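Dihydrocoumarin hydrolase, AncDHCH1 (Pseudomonas sp., PDB 6C2C) probably hydrolyses the lactone dihydrocoumarin at a two-zinc centre of the metallo-beta-lactamase superfamily, and is related to the organophosphate-degrading methyl-parathion hydrolase. Local coordinates at residues 77-82 with 192-197; 200-205 with 225-230; 211-216 with 220-225; 239-244 with 250-255. All coordinates share one frame; numbering follows the deposited sequence. Where two conformers were deposited one is given.

Interaction 1 (77-82 with 192-197); sequences GSKLVL and DLVPGI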
# COMPACT_ATOMS: atom_id res chain seq x y z
N GLY A 77 14.76 -11.42 10.56
CA GLY A 77 15.69 -11.93 11.61
C GLY A 77 16.69 -10.92 12.09
O GLY A 77 16.80 -10.71 13.29
N SER A 78 17.37 -10.23 11.20
CA SER A 78 18.29 -9.18 11.62
C SER A 78 17.62 -7.81 11.66
O SER A 78 18.15 -6.92 12.33
CB SER A 78 19.51 -9.14 10.70
OG SER A 78 19.16 -8.93 9.38
N LYS A 79 16.46 -7.64 11.01
CA LYS A 79 15.81 -6.35 10.87
C LYS A 79 14.30 -6.54 10.93
O LYS A 79 13.79 -7.55 10.44
CB LYS A 79 16.13 -5.68 9.50
CG LYS A 79 17.58 -5.36 9.27
CD LYS A 79 18.03 -4.15 10.12
CE LYS A 79 19.40 -3.81 9.59
NZ LYS A 79 20.07 -2.81 10.41
N LEU A 80 13.60 -5.63 11.56
CA LEU A 80 12.14 -5.53 11.39
C LEU A 80 11.87 -4.30 10.52
O LEU A 80 12.17 -3.17 10.90
CB LEU A 80 11.43 -5.39 12.73
CG LEU A 80 9.90 -5.44 12.67
CD1 LEU A 80 9.35 -6.81 12.14
CD2 LEU A 80 9.30 -5.12 14.07
N VAL A 81 11.27 -4.53 9.34
CA VAL A 81 11.06 -3.43 8.40
C VAL A 81 9.60 -3.38 8.02
O VAL A 81 8.91 -4.39 7.93
CB VAL A 81 11.95 -3.57 7.16
CG1 VAL A 81 13.43 -3.62 7.61
CG2 VAL A 81 11.58 -4.81 6.43
N LEU A 82 9.13 -2.17 7.85
CA LEU A 82 7.72 -1.94 7.54
C LEU A 82 7.66 -1.21 6.20
O LEU A 82 8.31 -0.16 6.05
CB LEU A 82 7.06 -1.12 8.63
CG LEU A 82 5.64 -0.65 8.35
CD1 LEU A 82 4.70 -1.83 8.12
CD2 LEU A 82 5.10 0.24 9.49
N ASP A 192 20.11 -1.47 -2.92
CA ASP A 192 20.06 -2.55 -1.95
C ASP A 192 19.76 -1.81 -0.64
O ASP A 192 20.40 -0.79 -0.37
CB ASP A 192 21.39 -3.29 -1.87
CG ASP A 192 21.65 -4.17 -3.08
OD1 ASP A 192 20.75 -4.26 -3.95
OD2 ASP A 192 22.74 -4.76 -3.16
N LEU A 193 18.82 -2.29 0.16
CA LEU A 193 18.45 -1.59 1.38
C LEU A 193 18.96 -2.31 2.61
O LEU A 193 19.72 -1.74 3.42
CB LEU A 193 16.92 -1.39 1.46
CG LEU A 193 16.42 -0.54 0.28
CD1 LEU A 193 14.87 -0.47 0.34
CD2 LEU A 193 16.98 0.87 0.36
N VAL A 194 18.53 -3.56 2.79
CA VAL A 194 19.08 -4.46 3.81
C VAL A 194 19.14 -5.82 3.15
O VAL A 194 18.50 -6.04 2.12
CB VAL A 194 18.22 -4.51 5.09
CG1 VAL A 194 18.23 -3.17 5.88
CG2 VAL A 194 16.78 -5.01 4.78
N PRO A 195 19.94 -6.74 3.68
CA PRO A 195 19.98 -8.08 3.09
C PRO A 195 18.56 -8.63 2.95
O PRO A 195 17.79 -8.63 3.92
CB PRO A 195 20.83 -8.87 4.09
CG PRO A 195 21.82 -7.82 4.63
CD PRO A 195 20.91 -6.58 4.78
N GLY A 196 18.22 -9.03 1.74
CA GLY A 196 16.89 -9.56 1.47
C GLY A 196 15.85 -8.56 0.96
O GLY A 196 14.77 -8.99 0.57
N ILE A 197 16.12 -7.25 0.99
CA ILE A 197 15.13 -6.25 0.51
C ILE A 197 15.84 -5.19 -0.34
O ILE A 197 16.79 -4.51 0.12
CB ILE A 197 14.37 -5.57 1.67
CG1 ILE A 197 13.82 -6.63 2.63
CG2 ILE A 197 13.25 -4.72 1.10
CD1 ILE A 197 13.11 -5.98 3.83
O HOH W 1 17.94 -8.23 6.71
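Lys79 with Val194 and Val81 with Ile197 meet through aliphatic carbons alone, so no ring or other flat side chain offers a face or an edge between the two segments. The contact joins the two facing beta sheets of the metallo-beta-lactamase fold: Val81 sits in strand 80-83 of one sheet, while Val194 and Ile197 belong to the hairpin of strands 191-194 and 197-201 at the margin of the other. That hairpin turns tightly, through a type II beta turn from Val194 to Ile197 with Gly196 at phi 94° and Ile197 N bonded to Val194 O at 2.9 Å. The turn is flanked by a classic beta bulge that shares Val194 and Ile197 with it, Leu193 and Val194 both facing Ile197. Leu193 N reaches Ile197 O at 3.0 Å, and the bond from Val194 N to the same oxygen is weak. From strand 114-116, Tyr116 touches Leu193, Val194 and Ile197. Lys79 folds over at chi2 (-74°), which lets its chain lie obliquely across Val194, with CE 3.9 Å and CG 4.1 Å from Val194 CG1. Val81 and Ile197 approach tip to tip; the very short spacing of their methyls is doubtful, because Val81 has two conformers. At the outer end a water bridges the segments: it stands 3.0 Å from Ser78 OG and donates to Pro195 O at 2.8 Å.

Interaction 2 (200-205 with 225-230); sequences LASHGH and GDLIHV. With ZN (zinc ion), chain D; ZN (zinc ion), chain C.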
# COMPACT_ATOMS: atom_id res chain seq x y z
N LEU A 200 13.32 -1.04 -6.03
CA LEU A 200 13.26 -1.16 -7.47
C LEU A 200 12.43 0.03 -8.01
O LEU A 200 11.29 0.16 -7.74
CB LEU A 200 12.65 -2.50 -7.87
CG LEU A 200 12.46 -2.71 -9.36
CD1 LEU A 200 13.82 -3.11 -9.92
CD2 LEU A 200 11.45 -3.78 -9.64
N ALA A 201 13.06 0.92 -8.75
CA ALA A 201 12.31 2.06 -9.25
C ALA A 201 11.13 1.65 -10.11
O ALA A 201 11.24 0.79 -10.91
CB ALA A 201 13.22 2.96 -10.05
N SER A 202 9.98 2.29 -9.87
CA SER A 202 8.75 2.03 -10.60
C SER A 202 8.02 3.36 -10.65
O SER A 202 6.88 3.49 -10.21
CB SER A 202 7.90 0.98 -9.89
OG SER A 202 7.62 1.37 -8.55
N HIS A 203 8.72 4.35 -11.18
CA HIS A 203 8.25 5.71 -11.27
C HIS A 203 7.10 5.95 -12.22
O HIS A 203 7.09 5.41 -13.25
CB HIS A 203 9.41 6.62 -11.65
CG HIS A 203 10.60 6.50 -10.75
ND1 HIS A 203 11.83 7.03 -11.04
CD2 HIS A 203 10.71 5.94 -9.53
CE1 HIS A 203 12.65 6.77 -10.04
NE2 HIS A 203 11.99 6.12 -9.10
N GLY A 204 6.16 6.79 -11.80
CA GLY A 204 5.04 7.14 -12.65
C GLY A 204 3.87 7.57 -11.82
O GLY A 204 3.44 8.63 -11.94
N HIS A 205 3.38 6.68 -10.99
CA HIS A 205 2.28 7.01 -10.09
C HIS A 205 2.61 8.29 -9.28
O HIS A 205 1.78 9.09 -9.04
CB HIS A 205 1.95 5.85 -9.18
CG HIS A 205 0.85 6.11 -8.24
ND1 HIS A 205 -0.44 6.35 -8.63
CD2 HIS A 205 0.85 6.18 -6.90
CE1 HIS A 205 -1.18 6.55 -7.57
NE2 HIS A 205 -0.41 6.47 -6.52
N GLY A 225 3.31 -1.33 -4.22
CA GLY A 225 2.80 0.02 -3.90
C GLY A 225 1.48 0.25 -4.61
O GLY A 225 0.57 -0.58 -4.53
N ASP A 226 1.41 1.35 -5.32
CA ASP A 226 0.24 1.70 -6.08
C ASP A 226 0.30 1.53 -7.63
O ASP A 226 -0.15 2.35 -8.37
CB ASP A 226 -0.17 3.13 -5.74
CG ASP A 226 -0.84 3.28 -4.38
OD1 ASP A 226 -0.82 2.42 -3.61
OD2 ASP A 226 -1.31 4.33 -4.17
N LEU A 227 0.98 0.49 -8.05
CA LEU A 227 0.92 0.14 -9.48
C LEU A 227 -0.48 -0.30 -9.89
O LEU A 227 -0.73 -0.43 -11.09
CB LEU A 227 1.92 -0.95 -9.83
CG LEU A 227 3.41 -0.66 -9.72
CD1 LEU A 227 4.30 -1.69 -10.43
CD2 LEU A 227 3.80 0.78 -10.10
N ILE A 228 -1.41 -0.55 -8.96
CA ILE A 228 -2.78 -0.89 -9.32
C ILE A 228 -3.71 -0.28 -8.27
O ILE A 228 -3.35 -0.16 -7.10
CB ILE A 228 -2.94 -2.41 -9.46
CG1 ILE A 228 -4.37 -2.83 -9.88
CG2 ILE A 228 -2.59 -3.07 -8.16
CD1 ILE A 228 -4.42 -4.12 -10.76
N HIS A 229 -4.92 0.17 -8.71
CA HIS A 229 -5.93 0.64 -7.79
C HIS A 229 -7.23 -0.13 -7.86
O HIS A 229 -7.95 -0.17 -6.85
CB HIS A 229 -6.29 2.12 -8.01
CG HIS A 229 -5.19 3.05 -7.62
ND1 HIS A 229 -4.05 3.21 -8.40
CD2 HIS A 229 -5.03 3.84 -6.53
CE1 HIS A 229 -3.26 4.08 -7.80
NE2 HIS A 229 -3.83 4.50 -6.69
N VAL A 230 -7.57 -0.68 -9.02
CA VAL A 230 -8.91 -1.25 -9.23
C VAL A 230 -8.67 -2.59 -9.92
O VAL A 230 -8.61 -2.68 -11.16
CB VAL A 230 -9.80 -0.33 -10.07
CG1 VAL A 230 -11.19 -0.96 -10.12
CG2 VAL A 230 -9.87 1.05 -9.45
ZN ZN D . -1.02 6.49 -4.27
ZN ZN C . -2.26 4.63 -2.27
O HOH W 2 -2.09 6.43 -2.73
O HOH W 3 -2.97 6.83 -5.30
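His205 runs obliquely across Asp226 and ends on a zinc ion. CG stands anti to the backbone N (chi1 180°), which carries the ring out toward 225-230. CB passes 4.2 Å from Asp226 O. In the ring, the CD2-NE2 side lies beneath Asp226 CB, which is 3.4 Å from CD2 and makes a CH-pi contact over that face, offset toward the rim. ND1, the nitrogen left to carry the hydrogen once NE2 binds zinc, donates to Asp245 OD1, a second-shell partner that helps fix the ring's rotation. CE1 comes within 3.2 Å of His229 CE1; the two rings meet obliquely, planes 48° apart, His205 approaching the edge of the His229 ring near its plane. Finally NE2 binds zinc at 2.3 Å. The same ion takes Asp226 OD2 at 2.2 Å, and since that oxygen also holds the second zinc at 2.1 Å, Asp226 bridges the pair. NE2 and OD2 are close neighbours because they share a metal, not a hydrogen bond. A water 1.9 Å from each ion forms a second bridge, and another water binds the first zinc alone. Away from the metals, Leu227 CD2 packs on Ser202 CB, whose OG is bonded to His209. His119 and His121 complete the first zinc's protein ligands, and Asp123, His124 and His273 those of the second: the dinuclear active site characteristic of metallo-beta-lactamase-fold hydrolases.

Interaction 3 (211-216 with 220-225); sequences TYVVES and KLVLLG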
# COMPACT_ATOMS: atom_id res chain seq x y z
N THR A 211 9.00 0.19 -5.90
CA THR A 211 8.64 -1.18 -5.60
C THR A 211 9.70 -1.76 -4.68
O THR A 211 10.88 -1.47 -4.82
CB THR A 211 8.63 -1.94 -6.92
OG1 THR A 211 7.51 -1.46 -7.68
CG2 THR A 211 8.55 -3.47 -6.73
N TYR A 212 9.28 -2.61 -3.74
CA TYR A 212 10.26 -3.21 -2.84
C TYR A 212 10.26 -4.71 -3.06
O TYR A 212 9.20 -5.38 -2.96
CB TYR A 212 10.04 -2.87 -1.35
CG TYR A 212 10.21 -1.38 -1.15
CD1 TYR A 212 11.50 -0.82 -1.11
CD2 TYR A 212 9.11 -0.55 -1.07
CE1 TYR A 212 11.71 0.52 -0.98
CE2 TYR A 212 9.30 0.86 -0.93
CZ TYR A 212 10.61 1.37 -0.94
OH TYR A 212 10.86 2.75 -0.78
N VAL A 213 11.45 -5.25 -3.32
CA VAL A 213 11.60 -6.66 -3.69
C VAL A 213 12.17 -7.40 -2.49
O VAL A 213 13.27 -7.06 -2.02
CB VAL A 213 12.52 -6.81 -4.90
CG1 VAL A 213 12.73 -8.30 -5.20
CG2 VAL A 213 11.98 -5.95 -6.06
N VAL A 214 11.40 -8.35 -1.94
CA VAL A 214 11.77 -9.07 -0.73
C VAL A 214 12.11 -10.49 -1.11
O VAL A 214 11.32 -11.13 -1.79
CB VAL A 214 10.61 -9.09 0.27
CG1 VAL A 214 11.01 -9.80 1.56
CG2 VAL A 214 10.14 -7.62 0.51
N GLU A 215 13.29 -10.99 -0.74
CA GLU A 215 13.64 -12.35 -1.16
C GLU A 215 14.37 -13.08 -0.06
O GLU A 215 15.29 -12.54 0.57
CB GLU A 215 14.51 -12.36 -2.44
CG GLU A 215 14.72 -13.75 -2.93
CD GLU A 215 15.11 -13.82 -4.39
OE1 GLU A 215 15.27 -12.77 -5.04
OE2 GLU A 215 15.24 -14.94 -4.91
N SER A 216 13.94 -14.32 0.18
CA SER A 216 14.64 -15.18 1.12
C SER A 216 14.59 -16.62 0.63
O SER A 216 13.51 -17.12 0.36
CB SER A 216 14.02 -15.10 2.51
OG SER A 216 14.70 -16.05 3.39
N LYS A 220 10.39 -15.12 -3.37
CA LYS A 220 10.35 -13.68 -3.66
C LYS A 220 8.93 -13.12 -3.55
O LYS A 220 7.95 -13.73 -4.01
CB LYS A 220 10.92 -13.42 -5.07
CG LYS A 220 10.91 -11.97 -5.47
CD LYS A 220 11.96 -11.63 -6.55
CE LYS A 220 11.43 -11.77 -7.94
NZ LYS A 220 12.52 -11.35 -8.97
N LEU A 221 8.83 -11.93 -2.93
CA LEU A 221 7.58 -11.17 -2.79
C LEU A 221 7.92 -9.75 -3.23
O LEU A 221 8.81 -9.12 -2.64
CB LEU A 221 7.08 -11.22 -1.33
CG LEU A 221 5.97 -10.22 -0.97
CD1 LEU A 221 4.66 -10.63 -1.70
CD2 LEU A 221 5.78 -10.22 0.52
N VAL A 222 7.17 -9.25 -4.21
CA VAL A 222 7.43 -7.94 -4.79
C VAL A 222 6.28 -7.04 -4.36
O VAL A 222 5.11 -7.30 -4.70
CB VAL A 222 7.56 -8.05 -6.31
CG1 VAL A 222 7.75 -6.69 -6.89
CG2 VAL A 222 8.81 -8.82 -6.65
N LEU A 223 6.61 -6.01 -3.59
CA LEU A 223 5.59 -5.13 -3.01
C LEU A 223 5.46 -3.93 -3.93
O LEU A 223 6.41 -3.13 -4.05
CB LEU A 223 6.03 -4.72 -1.60
CG LEU A 223 6.10 -5.90 -0.63
CD1 LEU A 223 6.69 -5.43 0.69
CD2 LEU A 223 4.73 -6.58 -0.50
N LEU A 224 4.30 -3.84 -4.62
CA LEU A 224 4.15 -2.99 -5.80
C LEU A 224 3.61 -1.60 -5.49
O LEU A 224 3.34 -0.83 -6.42
CB LEU A 224 3.18 -3.65 -6.78
CG LEU A 224 3.64 -4.98 -7.33
CD1 LEU A 224 2.51 -5.49 -8.24
CD2 LEU A 224 4.90 -4.86 -8.13
N GLY A 225 3.31 -1.33 -4.22
CA GLY A 225 2.80 0.02 -3.90
C GLY A 225 1.48 0.25 -4.61
O GLY A 225 0.57 -0.58 -4.53
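Tyr212 and Val214 are the hydrogen-bonded partners of Leu223 and Leu221 in an antiparallel ladder whose strand axes come within 4.7 Å and run at 166° to each other. Four bonds hold it, two to each pair; the shortest, Leu223 N to Tyr212 O at 2.7 Å, is almost straight at 174°. Val213 with Val222 and Glu215 with Lys220 are the non-hydrogen-bonded pairs, and their side chains share one face of the sheet. There Val213 CG1 lies 3.7 Å from Lys220 CD, where the lysine chain bends at chi3, and Lys220 goes on to a cation-pi contact with Tyr267. Its NZ is 5.0 Å from Glu215 OE1; in this conformer the charged atoms are not in contact. On the other face the Val214 and Leu223 side chains pass obliquely, CG2 4.1 Å from CD1, a layer continued by Phe27 and Leu24. Near the end of the ladder Thr211 turns CG2 onto Val222 CG1, a tight 3.3 Å, while its OG1 bonds to Ser202. Tyr212 leads its ring away from Leu223, and its OH bonds to Ile117 O. Strands 210-216 and 219-223 thus make a beta hairpin in the second sheet of the metallo-beta-lactamase fold, leading by way of Gly225 into the metal-binding loop.

Interaction 4 (239-244 with 250-255); sequences SVTIQF and AAAAER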
# COMPACT_ATOMS: atom_id res chain seq x y z
N SER A 239 -3.89 -1.02 -19.28
CA SER A 239 -3.65 0.32 -19.81
C SER A 239 -4.50 1.39 -19.13
O SER A 239 -4.20 2.59 -19.29
CB SER A 239 -3.92 0.32 -21.32
OG SER A 239 -5.33 0.44 -21.55
N VAL A 240 -5.54 1.04 -18.39
CA VAL A 240 -6.42 2.04 -17.80
C VAL A 240 -5.69 2.66 -16.61
O VAL A 240 -5.25 1.93 -15.71
CB VAL A 240 -7.76 1.43 -17.35
CG1 VAL A 240 -8.70 2.52 -16.83
CG2 VAL A 240 -8.40 0.62 -18.47
N THR A 241 -5.56 3.98 -16.60
CA THR A 241 -4.88 4.71 -15.56
C THR A 241 -5.89 5.42 -14.65
O THR A 241 -7.12 5.30 -14.81
CB THR A 241 -3.86 5.67 -16.21
OG1 THR A 241 -4.58 6.62 -17.03
CG2 THR A 241 -2.85 4.91 -17.06
N ILE A 242 -5.38 6.16 -13.67
CA ILE A 242 -6.24 6.80 -12.68
C ILE A 242 -5.76 8.22 -12.43
O ILE A 242 -4.58 8.55 -12.62
CB ILE A 242 -6.28 5.94 -11.36
CG1 ILE A 242 -7.42 6.33 -10.43
CG2 ILE A 242 -4.90 5.96 -10.60
CD1 ILE A 242 -7.71 5.14 -9.39
N GLN A 243 -6.70 9.06 -12.00
CA GLN A 243 -6.36 10.47 -11.80
C GLN A 243 -5.26 10.64 -10.75
O GLN A 243 -4.50 11.61 -10.83
CB GLN A 243 -7.61 11.27 -11.42
CG GLN A 243 -8.57 11.50 -12.61
CD GLN A 243 -9.78 12.31 -12.20
OE1 GLN A 243 -10.91 12.01 -12.60
NE2 GLN A 243 -9.56 13.36 -11.43
N PHE A 244 -5.16 9.69 -9.79
CA PHE A 244 -4.13 9.81 -8.76
C PHE A 244 -2.71 9.72 -9.31
O PHE A 244 -1.77 10.02 -8.58
CB PHE A 244 -4.30 8.72 -7.70
CG PHE A 244 -5.63 8.72 -7.00
CD1 PHE A 244 -6.21 9.90 -6.56
CD2 PHE A 244 -6.29 7.50 -6.76
CE1 PHE A 244 -7.42 9.88 -5.89
CE2 PHE A 244 -7.49 7.49 -6.09
CZ PHE A 244 -8.03 8.68 -5.63
N ALA A 250 3.62 6.87 -17.73
CA ALA A 250 4.64 6.10 -17.04
C ALA A 250 4.01 5.10 -16.09
O ALA A 250 4.52 3.99 -15.96
CB ALA A 250 5.59 7.06 -16.29
N ALA A 251 2.93 5.49 -15.42
CA ALA A 251 2.27 4.57 -14.50
C ALA A 251 1.78 3.33 -15.25
O ALA A 251 1.91 2.21 -14.75
CB ALA A 251 1.09 5.27 -13.83
N ALA A 252 1.16 3.52 -16.41
CA ALA A 252 0.69 2.36 -17.15
C ALA A 252 1.85 1.50 -17.61
O ALA A 252 1.80 0.27 -17.51
CB ALA A 252 -0.14 2.81 -18.38
N ALA A 253 2.95 2.13 -18.06
CA ALA A 253 4.12 1.38 -18.48
C ALA A 253 4.71 0.57 -17.33
O ALA A 253 5.10 -0.58 -17.53
CB ALA A 253 5.19 2.33 -19.02
N GLU A 254 4.79 1.16 -16.13
CA GLU A 254 5.37 0.44 -14.99
C GLU A 254 4.47 -0.70 -14.54
O GLU A 254 4.97 -1.78 -14.14
CB GLU A 254 5.64 1.42 -13.83
CG GLU A 254 6.81 2.34 -14.18
CD GLU A 254 8.17 1.61 -14.31
OE1 GLU A 254 8.40 0.45 -13.87
OE2 GLU A 254 9.09 2.24 -14.88
N ARG A 255 3.15 -0.49 -14.58
CA ARG A 255 2.24 -1.57 -14.20
C ARG A 255 2.38 -2.74 -15.19
O ARG A 255 2.49 -3.92 -14.78
CB ARG A 255 0.80 -1.06 -14.14
CG ARG A 255 -0.24 -2.19 -14.07
CD ARG A 255 -1.63 -1.66 -13.83
NE ARG A 255 -2.01 -0.53 -14.73
CZ ARG A 255 -1.96 0.76 -14.36
NH1 ARG A 255 -2.33 1.69 -15.27
NH2 ARG A 255 -1.49 1.16 -13.16
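The Arg255 guanidinium, set against Val240 and Thr241, is gripped from two sides of the fold: NH2 is hydrogen-bonded to Leu227 O and NE to Pro238 O. One head group thereby pins carbonyls from two different stretches of chain, and its rotation is fixed. Val240 O lies 3.0 Å from Arg255 NH1, but at too poor an angle for a hydrogen bond; that carbonyl is bonded to Gln234 NE2 instead. Arg255 leaves the helix with CG swung opposite the main-chain nitrogen (chi1 167°) and bends at chi3 (48°), bringing the flat group back beside residues 239-241. Ala251 O, one turn earlier in the helix, lies 3.8 Å above one face, toward the rim. At the edge, in the guanidinium plane, stands Thr241 CG2, 3.7 Å from NH1; the threonine and arginine side chains cross at about a right angle. The same methyl rests on Ala252 CB, also 3.7 Å away, and Ser239 O is 4.2 Å from that CB. Thr241 turns its hydroxyl to Asn46 ND2, leaving the methyl for the helix. The CA atoms of Ser239 and Ala252 are 5.5 Å apart. In this metallo-beta-lactamase-fold enzyme the contact packs the loop between helices 231-234 and 248-265 onto the second helix, with Arg255 tying in the loop that carries the zinc ligand Asp226.

How the interactions relate
Following the chain, interaction 1 closes first, spanning the long excursion from 83 to 191 and bringing the two sheets together. The hairpin it ends in runs on into strand 197-201 and so to interaction 2, which closes around residues 206-224. Interaction 3, a short hairpin, forms inside that span and meets its far edge at the shared Gly225. Interaction 4 then closes a small loop further on; none of the four cross. Gly196 O bonds to Glu215 N, and Leu200 N to Thr211 O, so strands from interactions 1, 2 and 3 lie side by side in one sheet. Interaction 4 reaches the zinc-site loop of interaction 2 through Arg255 and through Ile242 packing on His229, but does not touch 1 or 3.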